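Local coordinates for protein translation factor SUI1 homolog (Pyrococcus horikoshii, PDB 5ZCY) that probably acts as an archaeal translation initiation factor of the SUI1 family, with a likely role in mRNA binding during protein synthesis, at residues K55-K60 with I72-D77; A59-G64 with R79-K84. All blocks are in the same frame, centred on the assembly; numbering follows the deposited sequence.

Interaction 1: residues K55-K60 with I72-D77. With NO3 (nitrate ion), chain B.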
loop_
_atom_site.group_PDB
_atom_site.type_symbol
_atom_site.label_atom_id
_atom_site.label_comp_id
_atom_site.label_asym_id
_atom_site.label_seq_id
_atom_site.Cartn_x
_atom_site.Cartn_y
_atom_site.Cartn_z
ATOM N N LYS A 55 -2.258 -3.936 8.926
ATOM C CA LYS A 55 -1.643 -4.845 9.928
ATOM C C LYS A 55 -0.921 -5.973 9.283
ATOM O O LYS A 55 0.174 -6.381 9.707
ATOM C CB LYS A 55 -2.777 -5.233 10.905
ATOM C CG LYS A 55 -2.478 -6.254 11.979
ATOM C CD LYS A 55 -3.779 -6.797 12.654
ATOM C CE LYS A 55 -4.597 -7.662 11.686
ATOM N NZ LYS A 55 -5.964 -8.036 12.206
ATOM N N LYS A 56 -1.445 -6.602 8.220
ATOM C CA LYS A 56 -0.874 -7.696 7.547
ATOM C C LYS A 56 0.458 -7.251 6.890
ATOM O O LYS A 56 1.433 -7.962 6.901
ATOM C CB LYS A 56 -1.776 -8.330 6.527
ATOM C CG LYS A 56 -2.952 -9.069 7.189
ATOM C CD LYS A 56 -3.754 -9.705 6.144
ATOM C CE LYS A 56 -5.017 -10.397 6.788
ATOM N NZ LYS A 56 -5.683 -11.022 5.629
ATOM N N LEU A 57 0.423 -6.105 6.223
ATOM C CA LEU A 57 1.650 -5.684 5.529
ATOM C C LEU A 57 2.676 -5.313 6.565
ATOM O O LEU A 57 3.881 -5.645 6.274
ATOM C CB LEU A 57 1.256 -4.439 4.700
ATOM C CG LEU A 57 0.428 -4.715 3.480
ATOM C CD1 LEU A 57 -0.016 -3.372 2.871
ATOM C CD2 LEU A 57 0.996 -5.620 2.427
ATOM N N LYS A 58 2.332 -4.665 7.642
ATOM C CA LYS A 58 3.241 -4.276 8.804
ATOM C C LYS A 58 3.910 -5.547 9.339
ATOM O O LYS A 58 5.115 -5.540 9.640
ATOM C CB LYS A 58 2.556 -3.513 9.942
ATOM C CG LYS A 58 2.202 -2.055 9.562
ATOM C CD LYS A 58 1.177 -1.412 10.474
ATOM C CE LYS A 58 1.698 -1.232 11.904
ATOM N NZ LYS A 58 0.602 -0.628 12.700
ATOM N N ALA A 59 3.161 -6.605 9.459
ATOM C CA ALA A 59 3.720 -7.851 9.996
ATOM C C ALA A 59 4.640 -8.479 9.014
ATOM O O ALA A 59 5.752 -8.920 9.432
ATOM C CB ALA A 59 2.574 -8.793 10.391
ATOM N N LYS A 60 4.333 -8.505 7.709
ATOM C CA LYS A 60 5.142 -9.081 6.722
ATOM C C LYS A 60 6.493 -8.356 6.592
ATOM O O LYS A 60 7.524 -8.988 6.434
ATOM C CB LYS A 60 4.496 -9.150 5.334
ATOM C CG LYS A 60 3.290 -10.099 5.174
ATOM C CD LYS A 60 2.415 -9.615 4.010
ATOM C CE LYS A 60 1.519 -10.669 3.356
ATOM N NZ LYS A 60 1.272 -10.228 1.951
ATOM N N ILE A 72 -3.200 3.627 3.250
ATOM C CA ILE A 72 -2.312 2.928 4.146
ATOM C C ILE A 72 -0.946 3.602 4.035
ATOM O O ILE A 72 -0.483 3.902 2.943
ATOM C CB ILE A 72 -2.190 1.469 3.754
ATOM C CG1 ILE A 72 -3.605 0.770 3.908
ATOM C CG2 ILE A 72 -1.102 0.724 4.525
ATOM C CD1 ILE A 72 -3.699 -0.619 3.391
ATOM N N GLU A 73 -0.342 3.838 5.195
ATOM C CA GLU A 73 1.008 4.402 5.310
ATOM C C GLU A 73 1.903 3.435 5.969
ATOM O O GLU A 73 1.577 2.900 7.054
ATOM C CB GLU A 73 0.999 5.747 6.067
ATOM C CG GLU A 73 -0.007 6.725 5.611
ATOM C CD GLU A 73 0.222 8.149 6.201
ATOM O OE1 GLU A 73 1.210 8.341 6.919
ATOM O OE2 GLU A 73 -0.678 9.002 5.921
ATOM N N LEU A 74 3.032 3.126 5.377
ATOM C CA LEU A 74 4.035 2.204 5.910
ATOM C C LEU A 74 5.345 2.908 6.147
ATOM O O LEU A 74 5.783 3.716 5.298
ATOM C CB LEU A 74 4.322 1.016 4.993
ATOM C CG LEU A 74 3.091 0.203 4.611
ATOM C CD1 LEU A 74 3.422 -0.828 3.584
ATOM C CD2 LEU A 74 2.493 -0.481 5.828
ATOM N N GLN A 75 6.014 2.632 7.253
ATOM C CA GLN A 75 7.356 3.167 7.507
ATOM C C GLN A 75 8.368 2.545 6.540
ATOM O O GLN A 75 8.402 1.315 6.431
ATOM C CB GLN A 75 7.766 2.718 8.916
ATOM C CG GLN A 75 9.200 2.879 9.307
ATOM C CD GLN A 75 9.561 2.232 10.607
ATOM O OE1 GLN A 75 9.036 1.186 11.094
ATOM N NE2 GLN A 75 10.565 2.817 11.204
ATOM N N GLY A 76 9.102 3.361 5.850
ATOM C CA GLY A 76 10.101 2.952 4.881
ATOM C C GLY A 76 9.625 2.885 3.490
ATOM O O GLY A 76 8.426 3.082 3.283
ATOM N N ASP A 77 10.493 2.635 2.540
ATOM C CA ASP A 77 10.186 2.521 1.116
ATOM C C ASP A 77 10.080 1.039 0.788
ATOM O O ASP A 77 11.093 0.283 0.858
ATOM C CB ASP A 77 11.310 3.138 0.263
ATOM C CG ASP A 77 11.053 3.135 -1.185
ATOM O OD1 ASP A 77 10.231 2.329 -1.704
ATOM O OD2 ASP A 77 11.710 3.977 -1.881
HETATM N N NO3 B . -7.299 -8.433 3.907
HETATM O O1 NO3 B . -6.487 -9.096 3.488
HETATM O O2 NO3 B . -8.320 -7.738 3.226
HETATM O O3 NO3 B . -7.162 -8.142 5.224
#

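Interaction 2: residues A59-G64 with R79-K84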
loop_
_atom_site.group_PDB
_atom_site.type_symbol
_atom_site.label_atom_id
_atom_site.label_comp_id
_atom_site.label_asym_id
_atom_site.label_seq_id
_atom_site.Cartn_x
_atom_site.Cartn_y
_atom_site.Cartn_z
ATOM N N ALA A 59 3.161 -6.605 9.459
ATOM C CA ALA A 59 3.720 -7.851 9.996
ATOM C C ALA A 59 4.640 -8.479 9.014
ATOM O O ALA A 59 5.752 -8.920 9.432
ATOM C CB ALA A 59 2.574 -8.793 10.391
ATOM N N LYS A 60 4.333 -8.505 7.709
ATOM C CA LYS A 60 5.142 -9.081 6.722
ATOM C C LYS A 60 6.493 -8.356 6.592
ATOM O O LYS A 60 7.524 -8.988 6.434
ATOM C CB LYS A 60 4.496 -9.150 5.334
ATOM C CG LYS A 60 3.290 -10.099 5.174
ATOM C CD LYS A 60 2.415 -9.615 4.010
ATOM C CE LYS A 60 1.519 -10.669 3.356
ATOM N NZ LYS A 60 1.272 -10.228 1.951
ATOM N N LEU A 61 6.461 -7.015 6.721
ATOM C CA LEU A 61 7.665 -6.191 6.535
ATOM C C LEU A 61 8.331 -5.856 7.887
ATOM O O LEU A 61 9.389 -5.152 7.856
ATOM C CB LEU A 61 7.201 -4.911 5.819
ATOM C CG LEU A 61 6.737 -5.012 4.427
ATOM C CD1 LEU A 61 5.942 -3.834 3.947
ATOM C CD2 LEU A 61 7.909 -5.353 3.418
ATOM N N ALA A 62 7.759 -6.173 9.039
ATOM C CA ALA A 62 8.245 -5.724 10.405
ATOM C C ALA A 62 8.497 -4.263 10.423
ATOM O O ALA A 62 9.585 -3.775 10.739
ATOM C CB ALA A 62 9.516 -6.471 10.828
ATOM N N CYS A 63 7.512 -3.504 9.988
ATOM C CA CYS A 63 7.633 -2.023 9.881
ATOM C C CYS A 63 6.488 -1.358 10.573
ATOM O O CYS A 63 5.416 -2.039 10.821
ATOM C CB CYS A 63 7.697 -1.536 8.403
ATOM S SG CYS A 63 6.244 -1.768 7.439
ATOM N N GLY A 64 6.531 -0.128 10.945
ATOM C CA GLY A 64 5.400 0.593 11.393
ATOM C C GLY A 64 4.451 0.943 10.279
ATOM O O GLY A 64 4.773 0.756 9.108
ATOM N N ARG A 79 8.390 -0.149 -2.056
ATOM C CA ARG A 79 8.039 -0.310 -3.436
ATOM C C ARG A 79 8.657 -1.548 -4.033
ATOM O O ARG A 79 8.079 -2.073 -4.998
ATOM C CB ARG A 79 8.398 0.939 -4.237
ATOM C CG ARG A 79 7.601 2.172 -3.826
ATOM C CD ARG A 79 8.021 3.365 -4.625
ATOM N NE ARG A 79 9.359 3.790 -4.227
ATOM C CZ ARG A 79 10.048 4.684 -4.897
ATOM N NH1 ARG A 79 9.570 5.252 -5.942
ATOM N NH2 ARG A 79 11.273 4.979 -4.473
ATOM N N ASP A 80 9.779 -2.012 -3.515
ATOM C CA ASP A 80 10.438 -3.189 -4.109
ATOM C C ASP A 80 9.573 -4.448 -3.946
ATOM O O ASP A 80 9.722 -5.343 -4.810
ATOM C CB ASP A 80 11.773 -3.407 -3.431
ATOM C CG ASP A 80 11.753 -3.325 -1.954
ATOM O OD1 ASP A 80 10.759 -3.090 -1.260
ATOM O OD2 ASP A 80 12.772 -3.690 -1.328
ATOM N N ARG A 81 8.775 -4.532 -2.908
ATOM C CA ARG A 81 8.092 -5.764 -2.576
ATOM C C ARG A 81 6.552 -5.564 -2.630
ATOM O O ARG A 81 5.855 -6.585 -2.493
ATOM C CB ARG A 81 8.398 -6.252 -1.215
ATOM C CG ARG A 81 9.863 -6.668 -1.101
ATOM C CD ARG A 81 10.221 -7.060 0.299
ATOM N NE ARG A 81 9.477 -8.241 0.737
ATOM C CZ ARG A 81 9.397 -8.681 2.010
ATOM N NH1 ARG A 81 9.994 -8.060 3.019
ATOM N NH2 ARG A 81 8.651 -9.732 2.252
ATOM N N ILE A 82 5.999 -4.384 -2.826
ATOM C CA ILE A 82 4.589 -4.138 -2.578
ATOM C C ILE A 82 3.698 -4.866 -3.561
ATOM O O ILE A 82 2.615 -5.304 -3.133
ATOM C CB ILE A 82 4.281 -2.612 -2.569
ATOM C CG1 ILE A 82 2.919 -2.312 -1.930
ATOM C CG2 ILE A 82 4.415 -2.009 -3.955
ATOM C CD1 ILE A 82 2.727 -2.836 -0.572
ATOM N N LYS A 83 4.083 -5.025 -4.816
ATOM C CA LYS A 83 3.198 -5.746 -5.773
ATOM C C LYS A 83 3.083 -7.190 -5.344
ATOM O O LYS A 83 1.956 -7.738 -5.341
ATOM C CB LYS A 83 3.647 -5.627 -7.221
ATOM C CG LYS A 83 3.479 -4.264 -7.771
ATOM C CD LYS A 83 3.608 -4.212 -9.330
ATOM C CE LYS A 83 3.622 -2.814 -9.836
ATOM N NZ LYS A 83 3.758 -2.728 -11.314
ATOM N N LYS A 84 4.148 -7.849 -4.931
ATOM C CA LYS A 84 4.102 -9.235 -4.476
ATOM C C LYS A 84 3.276 -9.295 -3.248
ATOM O O LYS A 84 2.439 -10.261 -3.088
ATOM C CB LYS A 84 5.513 -9.774 -4.223
ATOM C CG LYS A 84 5.622 -11.094 -3.541
ATOM C CD LYS A 84 4.951 -12.149 -4.361
ATOM C CE LYS A 84 5.221 -13.528 -3.770
ATOM N NZ LYS A 84 4.280 -14.514 -4.343
#

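Interaction 1: residues K55-K60 with I72-D77
The helix-on-sheet core of the SUI1 domain is where L57 and K58 of helix 50-61 meet L74 of strand 71-75. One methyl of the strand leucine does the touching on both counts: L74 CD2 lies 4.3 Å from L57 CB and 4.1 Å from K58 CG. L74 carries its CG beside its own backbone N, anti to the carbonyl carbon (chi1 -55°), and with its CB directed at the helix this brings CD2 up against CB of L57 and CG of K58. The backbones stay well apart, K58 CA and L74 CA being 7.1 Å from each other, and no hydrogen bond spans the gap; only carbon atoms meet across the contact. This is the alpha/beta sandwich of the family, a helix laid over one face of a mixed sheet; L57 also packs on I40 and L85, L74 on L61, and I72 on the same strand is turned to the helix as well. K58 meets the leucine with CG, the two side chains crossing at a slant; the bend at chi3 (65°) precedes NZ, which hydrogen-bonds to G65 O. K56 is not part of the leucine packing: its extended chain carries NZ to a nitrate, probably from the crystallisation liquor, with a 3.0 Å hydrogen bond from K56 NZ to NO3 O1 and a weak one to O3.

Interaction 2: residues A59-G64 with R79-K84
The end of helix 50-61 and the turn leading into helix 82-88 approach most closely at L61 and R81, whose CA atoms are 9.1 Å apart, so the approach is made mainly by side chains. L61 and R81 run past each other in opposite directions. The leucine methyl CD2 sits over one face of the R81 guanidinium, with L61 CD2 3.4 Å from R81 NH1 and 3.9 Å from R81 CZ. The flat charged group thus receives an apolar neighbour on its pi face, a van der Waals contact over the face and not a hydrogen bond. R81 gets there by a kink: its CB points across to the other segment, and the bend at chi3 (64°) brings the guanidinium face under the leucine methyl. K60 O lies obliquely to the same group, 4.3 Å from R81 NH1, and no hydrogen bond joins the two segments. This places the positive group near the C-terminal end of the helix, whose partial negative charge would probably be mildly favourable to the guanidinium. K60 lies alongside, its NZ in a salt bridge with E88. Just past L61 the chain leaves the helix at A62, which has positive phi (49°), and A62 N makes a weak 3.4 Å hydrogen bond to A59 O. The contact lies at the surface of the fold, where the two helices come together: L61 also packs on L85 and H78, K60 reaches L85 and L89, and on the second segment I82 touches V26 of strand 24-30 and V98 of strand 96-98.

Overall arrangement
Interactions 1 and 2 both start from helix 50-61 and share A59 and K60; their centres are about 6 Å apart. Along the chain the helix comes first, then strand 71-75, then the turn into helix 82-88. Interaction 1 seats the helix on the sheet in a buried contact, while interaction 2 joins its C-terminal end to the turn at the start of helix 82-88, at the surface. The two are linked where the chain leaves the helix: Q75 OE1 lies 2.8 Å from G64 N, and K58 O 3.2 Å from C63 N, both probable hydrogen bonds. One helix thus packs on the sheet by its side and on that turn by its C-terminal end, all within the SUI1 domain.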